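Side-chain contacts in Na Glutathione S-transferase 2 (Necator americanus, PDB 2ON5), which probably catalyses the conjugation of glutathione to electrophilic compounds, binding the tripeptide at sites that both subunits of its dimer help to build: residues A[92-95]-A[96-99]; A[119-123]-A[124-128]; A[130-133]-A[134-138]. One frame throughout, in Å; residues are numbered along the deposited sequence.

Contact 1. Residues A[92-95]-A[96-99]; sequences ADQY and KDYI. With GSH (glutathione), chain B; EDO (1,2-ethanediol), chain P.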
ATOM      1  N   ALA A  92      -0.470  -2.017   8.166  1.00 14.92           N
ATOM      2  CA  ALA A  92      -1.479  -1.464   7.268  1.00 15.91           C
ATOM      3  C   ALA A  92      -1.372  -2.111   5.898  1.00 16.02           C
ATOM      4  O   ALA A  92      -2.385  -2.374   5.255  1.00 16.56           O
ATOM      5  CB  ALA A  92      -1.325   0.086   7.154  1.00 15.55           C
ATOM      6  N   ASP A  93      -0.140  -2.353   5.452  1.00 16.19           N
ATOM      7  CA  ASP A  93       0.090  -3.020   4.175  1.00 16.60           C
ATOM      8  C   ASP A  93      -0.384  -4.467   4.199  1.00 16.06           C
ATOM      9  O   ASP A  93      -0.945  -4.949   3.206  1.00 15.86           O
ATOM     10  CB  ASP A  93       1.565  -2.959   3.767  1.00 17.49           C
ATOM     11  CG  ASP A  93       1.911  -1.690   2.999  1.00 21.37           C
ATOM     12  OD1 ASP A  93       1.002  -0.872   2.727  1.00 23.88           O
ATOM     13  OD2 ASP A  93       3.104  -1.519   2.659  1.00 23.92           O
ATOM     14  N   GLN A  94      -0.177  -5.165   5.307  1.00 16.20           N
ATOM     15  CA  GLN A  94      -0.713  -6.533   5.426  1.00 17.13           C
ATOM     16  C   GLN A  94      -2.262  -6.541   5.397  1.00 17.50           C
ATOM     17  O   GLN A  94      -2.899  -7.395   4.731  1.00 17.49           O
ATOM     18  CB  GLN A  94      -0.190  -7.238   6.687  1.00 17.49           C
ATOM     19  CG  GLN A  94      -0.636  -8.718   6.776  1.00 16.83           C
ATOM     20  CD  GLN A  94       0.165  -9.604   5.818  1.00 20.08           C
ATOM     21  OE1 GLN A  94       1.138  -9.161   5.206  1.00 19.03           O
ATOM     22  NE2 GLN A  94      -0.261 -10.868   5.671  1.00 21.88           N
ATOM     23  N   TYR A  95      -2.856  -5.605   6.116  1.00 17.82           N
ATOM     24  CA  TYR A  95      -4.312  -5.330   6.018  1.00 17.06           C
ATOM     25  C   TYR A  95      -4.798  -5.086   4.567  1.00 17.40           C
ATOM     26  O   TYR A  95      -5.841  -5.610   4.154  1.00 17.42           O
ATOM     27  CB  TYR A  95      -4.655  -4.123   6.886  1.00 16.95           C
ATOM     28  CG  TYR A  95      -6.115  -3.685   6.743  1.00 17.24           C
ATOM     29  CD1 TYR A  95      -7.135  -4.400   7.373  1.00 16.40           C
ATOM     30  CD2 TYR A  95      -6.455  -2.571   5.965  1.00 15.61           C
ATOM     31  CE1 TYR A  95      -8.509  -3.987   7.239  1.00 20.05           C
ATOM     32  CE2 TYR A  95      -7.813  -2.146   5.812  1.00 18.06           C
ATOM     33  CZ  TYR A  95      -8.818  -2.865   6.449  1.00 16.72           C
ATOM     34  OH  TYR A  95     -10.137  -2.494   6.311  1.00 18.06           O
ATOM     35  N   LYS A  96      -4.067  -4.259   3.816  1.00 17.28           N
ATOM     36  CA  LYS A  96      -4.382  -3.972   2.422  1.00 19.63           C
ATOM     37  C   LYS A  96      -4.329  -5.251   1.575  1.00 19.32           C
ATOM     38  O   LYS A  96      -5.223  -5.465   0.741  1.00 19.21           O
ATOM     39  CB  LYS A  96      -3.437  -2.923   1.828  1.00 19.66           C
ATOM     40  CG  LYS A  96      -3.757  -2.576   0.383  1.00 23.99           C
ATOM     41  CD  LYS A  96      -2.856  -1.464  -0.129  1.00 27.77           C
ATOM     42  CE  LYS A  96      -3.658  -0.494  -0.958  1.00 30.26           C
ATOM     43  NZ  LYS A  96      -2.967   0.812  -0.981  1.00 33.81           N
ATOM     44  N   ASP A  97      -3.299  -6.086   1.791  1.00 18.74           N
ATOM     45  CA  ASP A  97      -3.223  -7.419   1.129  1.00 18.93           C
ATOM     46  C   ASP A  97      -4.461  -8.282   1.421  1.00 18.70           C
ATOM     47  O   ASP A  97      -5.020  -8.922   0.518  1.00 17.92           O
ATOM     48  CB  ASP A  97      -1.956  -8.192   1.578  1.00 19.01           C
ATOM     49  CG  ASP A  97      -0.658  -7.645   0.963  1.00 20.43           C
ATOM     50  OD1 ASP A  97       0.439  -8.097   1.380  1.00 21.78           O
ATOM     51  OD2 ASP A  97      -0.724  -6.769   0.072  1.00 19.59           O
ATOM     52  N   TYR A  98      -4.860  -8.336   2.689  1.00 19.30           N
ATOM     53  CA  TYR A  98      -6.060  -9.098   3.111  1.00 18.86           C
ATOM     54  C   TYR A  98      -7.329  -8.577   2.449  1.00 19.67           C
ATOM     55  O   TYR A  98      -8.140  -9.360   1.918  1.00 18.90           O
ATOM     56  CB  TYR A  98      -6.187  -9.045   4.639  1.00 19.38           C
ATOM     57  CG  TYR A  98      -7.567  -9.384   5.205  1.00 18.65           C
ATOM     58  CD1 TYR A  98      -8.008 -10.708   5.279  1.00 18.35           C
ATOM     59  CD2 TYR A  98      -8.406  -8.376   5.690  1.00 19.33           C
ATOM     60  CE1 TYR A  98      -9.272 -11.026   5.810  1.00 17.55           C
ATOM     61  CE2 TYR A  98      -9.654  -8.676   6.231  1.00 18.65           C
ATOM     62  CZ  TYR A  98     -10.086 -10.005   6.282  1.00 19.50           C
ATOM     63  OH  TYR A  98     -11.335 -10.314   6.807  1.00 18.59           O
ATOM     64  N   ILE A  99      -7.506  -7.261   2.469  1.00 18.85           N
ATOM     65  CA  ILE A  99      -8.633  -6.640   1.795  1.00 20.27           C
ATOM     66  C   ILE A  99      -8.682  -6.941   0.287  1.00 21.06           C
ATOM     67  O   ILE A  99      -9.760  -7.135  -0.292  1.00 20.37           O
ATOM     68  CB  ILE A  99      -8.663  -5.117   2.063  1.00 19.78           C
ATOM     69  CG1 ILE A  99      -8.913  -4.837   3.569  1.00 18.60           C
ATOM     70  CG2 ILE A  99      -9.691  -4.401   1.126  1.00 21.63           C
ATOM     71  CD1 ILE A  99     -10.238  -5.340   4.126  1.00 21.19           C
TER
HETATM   72  N1  GSH B 999       2.515  -6.687  -0.104  1.00 32.04           N
HETATM   73  CA1 GSH B 999       3.691  -7.429  -0.606  1.00 33.54           C
HETATM   74  C1  GSH B 999       4.939  -6.599  -0.330  1.00 29.57           C
HETATM   75  O11 GSH B 999       5.951  -6.951   0.313  1.00 23.47           O
HETATM   76  O12 GSH B 999       4.937  -5.469  -0.819  1.00 31.46           O
HETATM   77  CB1 GSH B 999       3.666  -8.904  -0.154  1.00 34.58           C
HETATM   78  CG1 GSH B 999       4.998  -9.652  -0.139  1.00 33.51           C
HETATM   79  CD1 GSH B 999       5.002 -10.845  -1.089  1.00 35.05           C
HETATM   80  OE1 GSH B 999       3.908 -11.147  -1.933  1.00 33.22           O
HETATM   81  N2  GSH B 999       6.114 -11.584  -1.080  1.00 35.57           N
HETATM   82  CA2 GSH B 999       6.302 -12.759  -1.915  1.00 36.36           C
HETATM   83  C2  GSH B 999       6.457 -14.038  -1.131  1.00 34.70           C
HETATM   84  O2  GSH B 999       6.988 -14.002   0.156  1.00 30.07           O
HETATM   85  CB2 GSH B 999       7.547 -12.506  -2.737  1.00 39.46           C
HETATM   86  SG2 GSH B 999       7.203 -11.471  -4.174  1.00 46.55           S
HETATM   87  N3  GSH B 999       6.076 -15.191  -1.701  1.00 35.79           N
HETATM   88  CA3 GSH B 999       6.403 -16.485  -1.130  1.00 36.32           C
HETATM   89  C3  GSH B 999       5.401 -17.008  -0.120  1.00 37.07           C
HETATM   90  O31 GSH B 999       5.609 -18.101   0.470  1.00 38.41           O
HETATM   91  O32 GSH B 999       4.354 -16.378   0.148  1.00 36.22           O
HETATM   92  C1  EDO P 426     -10.145  -0.889   3.018  1.00 27.69           C
HETATM   93  O1  EDO P 426     -10.627  -1.411   4.243  1.00 24.44           O
HETATM   94  C2  EDO P 426      -8.694  -0.464   3.198  1.00 25.44           C
HETATM   95  O2  EDO P 426      -7.916  -1.253   2.327  1.00 29.63           O
HETATM   96  O   HOH W   1      -0.054  -4.248   0.746  1.00 31.18           O

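Contact 2. Residues A[119-123]-A[124-128]; sequences KLFKE and LLLPA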
ATOM      1  N   LYS A 119     -22.316 -16.876   1.208  1.00 29.74           N
ATOM      2  CA  LYS A 119     -21.459 -17.872   0.557  1.00 29.09           C
ATOM      3  C   LYS A 119     -20.007 -17.386   0.464  1.00 28.39           C
ATOM      4  O   LYS A 119     -19.063 -18.135   0.775  1.00 27.20           O
ATOM      5  CB  LYS A 119     -22.009 -18.235  -0.821  1.00 29.55           C
ATOM      6  CG  LYS A 119     -21.243 -19.326  -1.548  1.00 31.83           C
ATOM      7  CD  LYS A 119     -22.053 -19.873  -2.727  1.00 36.02           C
ATOM      8  CE  LYS A 119     -21.169 -20.625  -3.725  1.00 38.70           C
ATOM      9  NZ  LYS A 119     -20.624 -19.699  -4.780  1.00 41.19           N
ATOM     10  N   LEU A 120     -19.837 -16.140   0.031  1.00 26.96           N
ATOM     11  CA  LEU A 120     -18.505 -15.548  -0.088  1.00 27.26           C
ATOM     12  C   LEU A 120     -17.835 -15.399   1.272  1.00 26.70           C
ATOM     13  O   LEU A 120     -16.606 -15.524   1.395  1.00 26.51           O
ATOM     14  CB  LEU A 120     -18.579 -14.165  -0.727  1.00 27.23           C
ATOM     15  CG  LEU A 120     -18.303 -13.913  -2.218  1.00 30.17           C
ATOM     16  CD1 LEU A 120     -17.555 -15.045  -2.924  1.00 27.42           C
ATOM     17  CD2 LEU A 120     -19.578 -13.548  -2.897  1.00 25.23           C
ATOM     18  N   PHE A 121     -18.638 -15.104   2.290  1.00 25.67           N
ATOM     19  CA  PHE A 121     -18.108 -14.926   3.629  1.00 25.61           C
ATOM     20  C   PHE A 121     -17.495 -16.251   4.075  1.00 25.89           C
ATOM     21  O   PHE A 121     -16.350 -16.297   4.534  1.00 24.64           O
ATOM     22  CB  PHE A 121     -19.190 -14.445   4.606  1.00 24.67           C
ATOM     23  CG  PHE A 121     -18.790 -14.566   6.062  1.00 25.34           C
ATOM     24  CD1 PHE A 121     -18.042 -13.557   6.678  1.00 23.82           C
ATOM     25  CD2 PHE A 121     -19.141 -15.691   6.807  1.00 23.76           C
ATOM     26  CE1 PHE A 121     -17.658 -13.667   8.002  1.00 24.55           C
ATOM     27  CE2 PHE A 121     -18.760 -15.805   8.136  1.00 23.76           C
ATOM     28  CZ  PHE A 121     -18.022 -14.799   8.738  1.00 23.30           C
ATOM     29  N   LYS A 122     -18.252 -17.334   3.884  1.00 25.82           N
ATOM     30  CA  LYS A 122     -17.806 -18.664   4.262  1.00 27.45           C
ATOM     31  C   LYS A 122     -16.634 -19.149   3.425  1.00 27.10           C
ATOM     32  O   LYS A 122     -15.687 -19.714   3.958  1.00 27.22           O
ATOM     33  CB  LYS A 122     -18.959 -19.679   4.160  1.00 27.36           C
ATOM     34  CG  LYS A 122     -19.864 -19.693   5.372  1.00 28.43           C
ATOM     35  CD  LYS A 122     -20.918 -20.841   5.260  1.00 29.77           C
ATOM     36  CE  LYS A 122     -22.198 -20.366   4.638  1.00 32.93           C
ATOM     37  NZ  LYS A 122     -23.154 -21.507   4.385  1.00 37.92           N
ATOM     38  N   GLU A 123     -16.698 -18.934   2.117  1.00 26.79           N
ATOM     39  CA  GLU A 123     -15.755 -19.576   1.206  1.00 27.32           C
ATOM     40  C   GLU A 123     -14.485 -18.745   1.026  1.00 26.43           C
ATOM     41  O   GLU A 123     -13.406 -19.292   0.805  1.00 24.91           O
ATOM     42  CB  GLU A 123     -16.424 -19.871  -0.148  1.00 27.79           C
ATOM     43  CG  GLU A 123     -17.589 -20.879  -0.072  1.00 29.34           C
ATOM     44  CD  GLU A 123     -18.133 -21.317  -1.454  1.00 29.98           C
ATOM     45  OE1 GLU A 123     -17.740 -20.735  -2.489  1.00 31.77           O
ATOM     46  OE2 GLU A 123     -18.958 -22.256  -1.497  1.00 32.21           O
ATOM     47  N   LEU A 124     -14.630 -17.424   1.150  1.00 25.37           N
ATOM     48  CA  LEU A 124     -13.546 -16.488   0.888  1.00 25.07           C
ATOM     49  C   LEU A 124     -13.020 -15.809   2.166  1.00 24.45           C
ATOM     50  O   LEU A 124     -11.826 -15.916   2.495  1.00 23.47           O
ATOM     51  CB  LEU A 124     -14.008 -15.438  -0.137  1.00 25.17           C
ATOM     52  CG  LEU A 124     -12.961 -14.449  -0.654  1.00 25.79           C
ATOM     53  CD1 LEU A 124     -11.695 -15.149  -1.059  1.00 24.91           C
ATOM     54  CD2 LEU A 124     -13.515 -13.637  -1.806  1.00 25.45           C
ATOM     55  N   LEU A 125     -13.916 -15.137   2.888  1.00 23.10           N
ATOM     56  CA  LEU A 125     -13.487 -14.314   4.027  1.00 23.27           C
ATOM     57  C   LEU A 125     -12.957 -15.143   5.219  1.00 23.06           C
ATOM     58  O   LEU A 125     -11.889 -14.835   5.765  1.00 22.23           O
ATOM     59  CB  LEU A 125     -14.604 -13.339   4.438  1.00 22.97           C
ATOM     60  CG  LEU A 125     -14.192 -12.160   5.321  1.00 22.48           C
ATOM     61  CD1 LEU A 125     -15.185 -10.995   5.198  1.00 20.45           C
ATOM     62  CD2 LEU A 125     -14.063 -12.589   6.770  1.00 18.47           C
ATOM     63  N   LEU A 126     -13.671 -16.201   5.610  1.00 22.59           N
ATOM     64  CA  LEU A 126     -13.253 -16.980   6.774  1.00 22.17           C
ATOM     65  C   LEU A 126     -11.823 -17.504   6.654  1.00 21.87           C
ATOM     66  O   LEU A 126     -11.034 -17.311   7.571  1.00 21.71           O
ATOM     67  CB  LEU A 126     -14.232 -18.112   7.121  1.00 22.31           C
ATOM     68  CG  LEU A 126     -15.550 -17.684   7.785  1.00 22.26           C
ATOM     69  CD1 LEU A 126     -16.417 -18.919   8.050  1.00 24.72           C
ATOM     70  CD2 LEU A 126     -15.323 -16.886   9.069  1.00 23.93           C
ATOM     71  N   PRO A 127     -11.478 -18.163   5.520  1.00 22.64           N
ATOM     72  CA  PRO A 127     -10.099 -18.656   5.374  1.00 21.94           C
ATOM     73  C   PRO A 127      -9.052 -17.548   5.281  1.00 21.44           C
ATOM     74  O   PRO A 127      -7.935 -17.723   5.772  1.00 20.13           O
ATOM     75  CB  PRO A 127     -10.155 -19.436   4.060  1.00 23.01           C
ATOM     76  CG  PRO A 127     -11.592 -19.729   3.841  1.00 22.65           C
ATOM     77  CD  PRO A 127     -12.296 -18.539   4.350  1.00 22.53           C
ATOM     78  N   ALA A 128      -9.413 -16.427   4.645  1.00 20.42           N
ATOM     79  CA  ALA A 128      -8.512 -15.275   4.523  1.00 20.24           C
ATOM     80  C   ALA A 128      -8.253 -14.643   5.883  1.00 20.31           C
ATOM     81  O   ALA A 128      -7.120 -14.225   6.188  1.00 20.43           O
ATOM     82  CB  ALA A 128      -9.074 -14.227   3.535  1.00 19.11           C
TER

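Contact 3. Residues A[130-133]-A[134-138]; sequences EKFF and GFMKK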
ATOM      1  N   GLU A 130      -8.503 -16.177   8.790  1.00 20.32           N
ATOM      2  CA  GLU A 130      -7.730 -17.125   9.619  1.00 21.64           C
ATOM      3  C   GLU A 130      -6.219 -16.826   9.547  1.00 21.31           C
ATOM      4  O   GLU A 130      -5.517 -16.815  10.589  1.00 21.18           O
ATOM      5  CB  GLU A 130      -8.018 -18.584   9.204  1.00 22.35           C
ATOM      6  CG  GLU A 130      -7.109 -19.623   9.857  1.00 27.73           C
ATOM      7  CD  GLU A 130      -7.498 -19.949  11.296  1.00 33.42           C
ATOM      8  OE1 GLU A 130      -8.688 -19.796  11.642  1.00 38.31           O
ATOM      9  OE2 GLU A 130      -6.616 -20.356  12.094  1.00 36.36           O
ATOM     10  N   LYS A 131      -5.727 -16.594   8.326  1.00 21.00           N
ATOM     11  CA  LYS A 131      -4.314 -16.235   8.098  1.00 21.44           C
ATOM     12  C   LYS A 131      -4.060 -14.843   8.645  1.00 20.68           C
ATOM     13  O   LYS A 131      -3.124 -14.639   9.409  1.00 20.27           O
ATOM     14  CB  LYS A 131      -3.961 -16.234   6.607  1.00 20.88           C
ATOM     15  CG  LYS A 131      -3.898 -17.627   5.931  1.00 23.83           C
ATOM     16  CD  LYS A 131      -3.686 -17.522   4.402  1.00 24.02           C
ATOM     17  CE  LYS A 131      -4.917 -16.942   3.697  1.00 25.60           C
ATOM     18  NZ  LYS A 131      -4.665 -16.665   2.243  1.00 26.46           N
ATOM     19  N   PHE A 132      -4.910 -13.891   8.245  1.00 20.06           N
ATOM     20  CA  PHE A 132      -4.673 -12.482   8.577  1.00 20.11           C
ATOM     21  C   PHE A 132      -4.710 -12.211  10.082  1.00 19.92           C
ATOM     22  O   PHE A 132      -3.755 -11.638  10.634  1.00 19.21           O
ATOM     23  CB  PHE A 132      -5.621 -11.573   7.802  1.00 19.34           C
ATOM     24  CG  PHE A 132      -5.488 -10.111   8.159  1.00 20.80           C
ATOM     25  CD1 PHE A 132      -6.596  -9.393   8.554  1.00 18.79           C
ATOM     26  CD2 PHE A 132      -4.248  -9.471   8.113  1.00 19.69           C
ATOM     27  CE1 PHE A 132      -6.479  -8.056   8.915  1.00 20.28           C
ATOM     28  CE2 PHE A 132      -4.122  -8.123   8.437  1.00 20.45           C
ATOM     29  CZ  PHE A 132      -5.245  -7.415   8.850  1.00 18.99           C
ATOM     30  N   PHE A 133      -5.794 -12.657  10.736  1.00 19.33           N
ATOM     31  CA  PHE A 133      -5.983 -12.470  12.182  1.00 19.28           C
ATOM     32  C   PHE A 133      -4.876 -13.188  12.959  1.00 19.74           C
ATOM     33  O   PHE A 133      -4.558 -12.829  14.095  1.00 19.87           O
ATOM     34  CB  PHE A 133      -7.349 -12.996  12.632  1.00 18.36           C
ATOM     35  CG  PHE A 133      -8.540 -12.136  12.214  1.00 17.34           C
ATOM     36  CD1 PHE A 133      -8.403 -11.067  11.329  1.00 17.55           C
ATOM     37  CD2 PHE A 133      -9.805 -12.423  12.727  1.00 16.24           C
ATOM     38  CE1 PHE A 133      -9.520 -10.329  10.970  1.00 19.16           C
ATOM     39  CE2 PHE A 133     -10.939 -11.713  12.339  1.00 16.12           C
ATOM     40  CZ  PHE A 133     -10.791 -10.659  11.479  1.00 19.14           C
ATOM     41  N   GLY A 134      -4.308 -14.230  12.358  1.00 19.88           N
ATOM     42  CA  GLY A 134      -3.177 -14.948  12.969  1.00 20.12           C
ATOM     43  C   GLY A 134      -1.953 -14.046  13.085  1.00 20.08           C
ATOM     44  O   GLY A 134      -1.275 -14.044  14.109  1.00 20.40           O
ATOM     45  N   PHE A 135      -1.663 -13.275  12.038  1.00 19.87           N
ATOM     46  CA  PHE A 135      -0.564 -12.307  12.103  1.00 19.80           C
ATOM     47  C   PHE A 135      -0.851 -11.141  13.050  1.00 19.68           C
ATOM     48  O   PHE A 135       0.045 -10.679  13.743  1.00 20.68           O
ATOM     49  CB  PHE A 135      -0.163 -11.814  10.713  1.00 19.07           C
ATOM     50  CG  PHE A 135       0.332 -12.915   9.801  1.00 20.63           C
ATOM     51  CD1 PHE A 135      -0.282 -13.159   8.583  1.00 19.61           C
ATOM     52  CD2 PHE A 135       1.386 -13.727  10.187  1.00 20.09           C
ATOM     53  CE1 PHE A 135       0.176 -14.193   7.729  1.00 22.21           C
ATOM     54  CE2 PHE A 135       1.844 -14.767   9.346  1.00 22.67           C
ATOM     55  CZ  PHE A 135       1.234 -14.992   8.120  1.00 18.74           C
ATOM     56  N   MET A 136      -2.094 -10.674  13.070  1.00 19.87           N
ATOM     57  CA  MET A 136      -2.513  -9.573  13.954  1.00 20.52           C
ATOM     58  C   MET A 136      -2.391  -9.961  15.433  1.00 20.90           C
ATOM     59  O   MET A 136      -1.970  -9.154  16.262  1.00 20.47           O
ATOM     60  CB  MET A 136      -3.938  -9.121  13.617  1.00 20.10           C
ATOM     61  CG  MET A 136      -4.092  -8.484  12.225  1.00 19.16           C
ATOM     62  SD  MET A 136      -2.900  -7.172  11.825  1.00 18.46           S
ATOM     63  CE  MET A 136      -1.571  -8.055  11.011  1.00 17.90           C
ATOM     64  N   LYS A 137      -2.765 -11.201  15.732  1.00 21.41           N
ATOM     65  CA  LYS A 137      -2.575 -11.817  17.042  1.00 23.66           C
ATOM     66  C   LYS A 137      -1.099 -11.744  17.470  1.00 23.55           C
ATOM     67  O   LYS A 137      -0.796 -11.365  18.593  1.00 23.70           O
ATOM     68  CB  LYS A 137      -3.102 -13.266  16.988  1.00 23.26           C
ATOM     69  CG  LYS A 137      -3.220 -14.012  18.300  1.00 26.85           C
ATOM     70  CD  LYS A 137      -3.735 -15.449  18.004  1.00 25.75           C
ATOM     71  CE  LYS A 137      -3.933 -16.242  19.266  1.00 31.76           C
ATOM     72  NZ  LYS A 137      -4.700 -17.472  18.911  1.00 32.65           N
ATOM     73  N   LYS A 138      -0.187 -12.049  16.552  1.00 23.82           N
ATOM     74  CA  LYS A 138       1.242 -11.950  16.823  1.00 24.97           C
ATOM     75  C   LYS A 138       1.687 -10.550  17.195  1.00 24.07           C
ATOM     76  O   LYS A 138       2.509 -10.373  18.093  1.00 23.70           O
ATOM     77  CB  LYS A 138       2.056 -12.406  15.618  1.00 24.81           C
ATOM     78  CG  LYS A 138       1.917 -13.877  15.308  1.00 27.48           C
ATOM     79  CD  LYS A 138       2.584 -14.226  13.941  1.00 28.86           C
ATOM     80  CE  LYS A 138       3.863 -13.396  13.656  1.00 29.60           C
ATOM     81  NZ  LYS A 138       4.712 -14.005  12.591  1.00 31.76           N
TER

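Contact 1. Residues A[92-95]-A[96-99]
Asp97 sits one turn after Asp93 on helix 82-101, and its carboxylate leans back toward that earlier turn while reaching out to a bound glutathione. The glutathione amino nitrogen N1 donates to Asp97 OD1 over 2.9 Å; a second, weak bond runs from N1 to Asp97 OD2 at 3.2 Å, so the amine faces both oxygens unequally. The other anchors of this glutathione include Ser64, Trp39, Gln50 and Ile51 of the second subunit, which makes Asp97 a contribution from across the dimer interface.

Behind this first shell stands a water. It donates to Asp97 OD2 and to the carbonyl oxygen of Asp93, at 2.7 Å in each case, tying the carboxylate to the backbone it overhangs. The torsion makes this possible: with chi1 at -74°, CG lies beside the residue's own N and opposite its carbonyl carbon, turned back along the helix. Asp93 O also accepts the backbone N of Asp97 at 3.0 Å, and thus takes both a direct bond and a bridging one.

On another flank of the helix, Ile99 lays CG1 over one face of the Tyr95 ring, 3.7 Å from its centroid and 20° off the normal, a CH-pi contact offset toward the hydroxyl end. Ile99 CD1 continues past the rim to within 3.6 Å of Tyr95 OH. Phe65 and His163 pack against the Tyr95 side chain, while Lys96, part of a glutathione pocket, heads for the second subunit and a long, weak ion pair with its Asp93. The pairing of carboxylate and amine is consistent with Asp97 helping to recognise the amino group of the gamma-glutamyl end, with the water probably steadying the rotation of its carboxylate.

Contact 2. Residues A[119-123]-A[124-128]
Leu126 lies over a face of the Phe121 ring, five residues earlier on helix 117-143, a spacing that goes with a wider pi-type turn. Leaving the backbone, Leu126 CB passes 3.8 Å from Phe121 O and stays in the groove between that carbonyl and the one of Lys122. Chi1 of -74° keeps CG beside the leucine's own N, directing the branch back to the aromatic ring. CG then stands 3.7 Å from Phe121 CE2, its C-H forming a CH-pi contact 28° off the ring normal. At the fork, CD1 runs alongside CE2 toward the alpha carbon of Lys122, whereas CD2 reaches the far end of the ring and meets Phe121 CZ at 3.4 Å. On the same side of the ring plane, but by its CD1 and CE1 atoms, Leu125 CD2 comes obliquely to Phe121 CE1, 4.0 Å away.

The backbone bonds match this spacing. Leu120 O receives two N-H groups, Leu124 N at 2.8 Å from above the carbonyl plane and Leu125 N at 3.1 Å within it. One residue on, Leu126 N approaches Phe121 O at 2.9 Å almost along the C=O axis, a five-residue bond. Pro127 follows directly, and its CD rests 3.6 Å from Lys122 O, the carbonyl to which a continued five-residue pattern would bring the N-H that proline lacks.

Around the pair, Phe171 stacks on Phe121 and Tyr105 of helix 103-110 packs against both Phe121 and Leu125, so Phe121 and Leu125 are buried, while Lys122 and Glu123 lie at the surface. The wider turn just ahead of Pro127 is consistent with the helix accommodating a residue that has no N-H: five-residue bonds appear beside a remaining four-residue one, and the cluster of Phe121, Leu125 and Leu126 is wholly apolar.

Contact 3. Residues A[130-133]-A[134-138]
Met136 and Phe132 form a Met-aromatic contact one turn apart on helix 117-143, within the helical C-terminal domain of the glutathione transferase fold. Two firm backbone bonds hold this part of the helix: Met136 N gives its hydrogen to Phe132 O at 3.1 Å, and Lys137 N to Phe133 O at 2.9 Å.

The turn before is slacker. Gly134 N shares its hydrogen in two weak bonds, to Glu130 O at 3.4 Å and Lys131 O at 3.2 Å. Lys131 O also takes Phe135 N in another weak bond, at 3.3 Å, and the Phe135 ring leans obliquely near that oxygen, CD1 closest at 3.3 Å. One carbonyl therefore serves two distant donors, an arrangement of several partial bonds where a regular helix would pair each N-H with one carbonyl.

Charged ends find their partners outside this turn. Lys131 NZ makes a salt bridge to Glu101 on helix 82-101, and Lys138 NZ is hydrogen-bonded to the carbonyl oxygen of Pro47 of the second subunit. The apolar side instead faces inward, with Tyr98 stacked on Phe132 and Leu160 packed against both Phe132 and Met136.

There, Phe132 CG is opposite its own N (chi1 176°), which carries the ring forward beneath Met136. Met136 CG lies over the ring face, 3.9 Å from its centroid, and the chain then bends so that SD stands oblique to the ring, 44° off the normal. Beyond the sulfur, methyl CE closes the contact on Phe132 CE2 at 3.6 Å.

All three contacts are packings within a helix, but each takes its chemistry from its surroundings. The centre of contact 1 lies about 10 Å from that of the chain, against about 19 and 17 Å for contacts 2 and 3; all three are partly buried, but exposed residues occur only in contacts 2 and 3. Contact 1, which mixes polar ligand binding with aromatic packing, meets both others: Tyr98 touches Leu125 and Ala128 of contact 2 and Phe132 of contact 3, joining helix 82-101 to helix 117-143. Contacts 1 and 3 also reach the second subunit, whereas no other chain of the assembly touches contact 2. Backbone bonding varies too, regular in 1, widened in 2 and partly weak in 3.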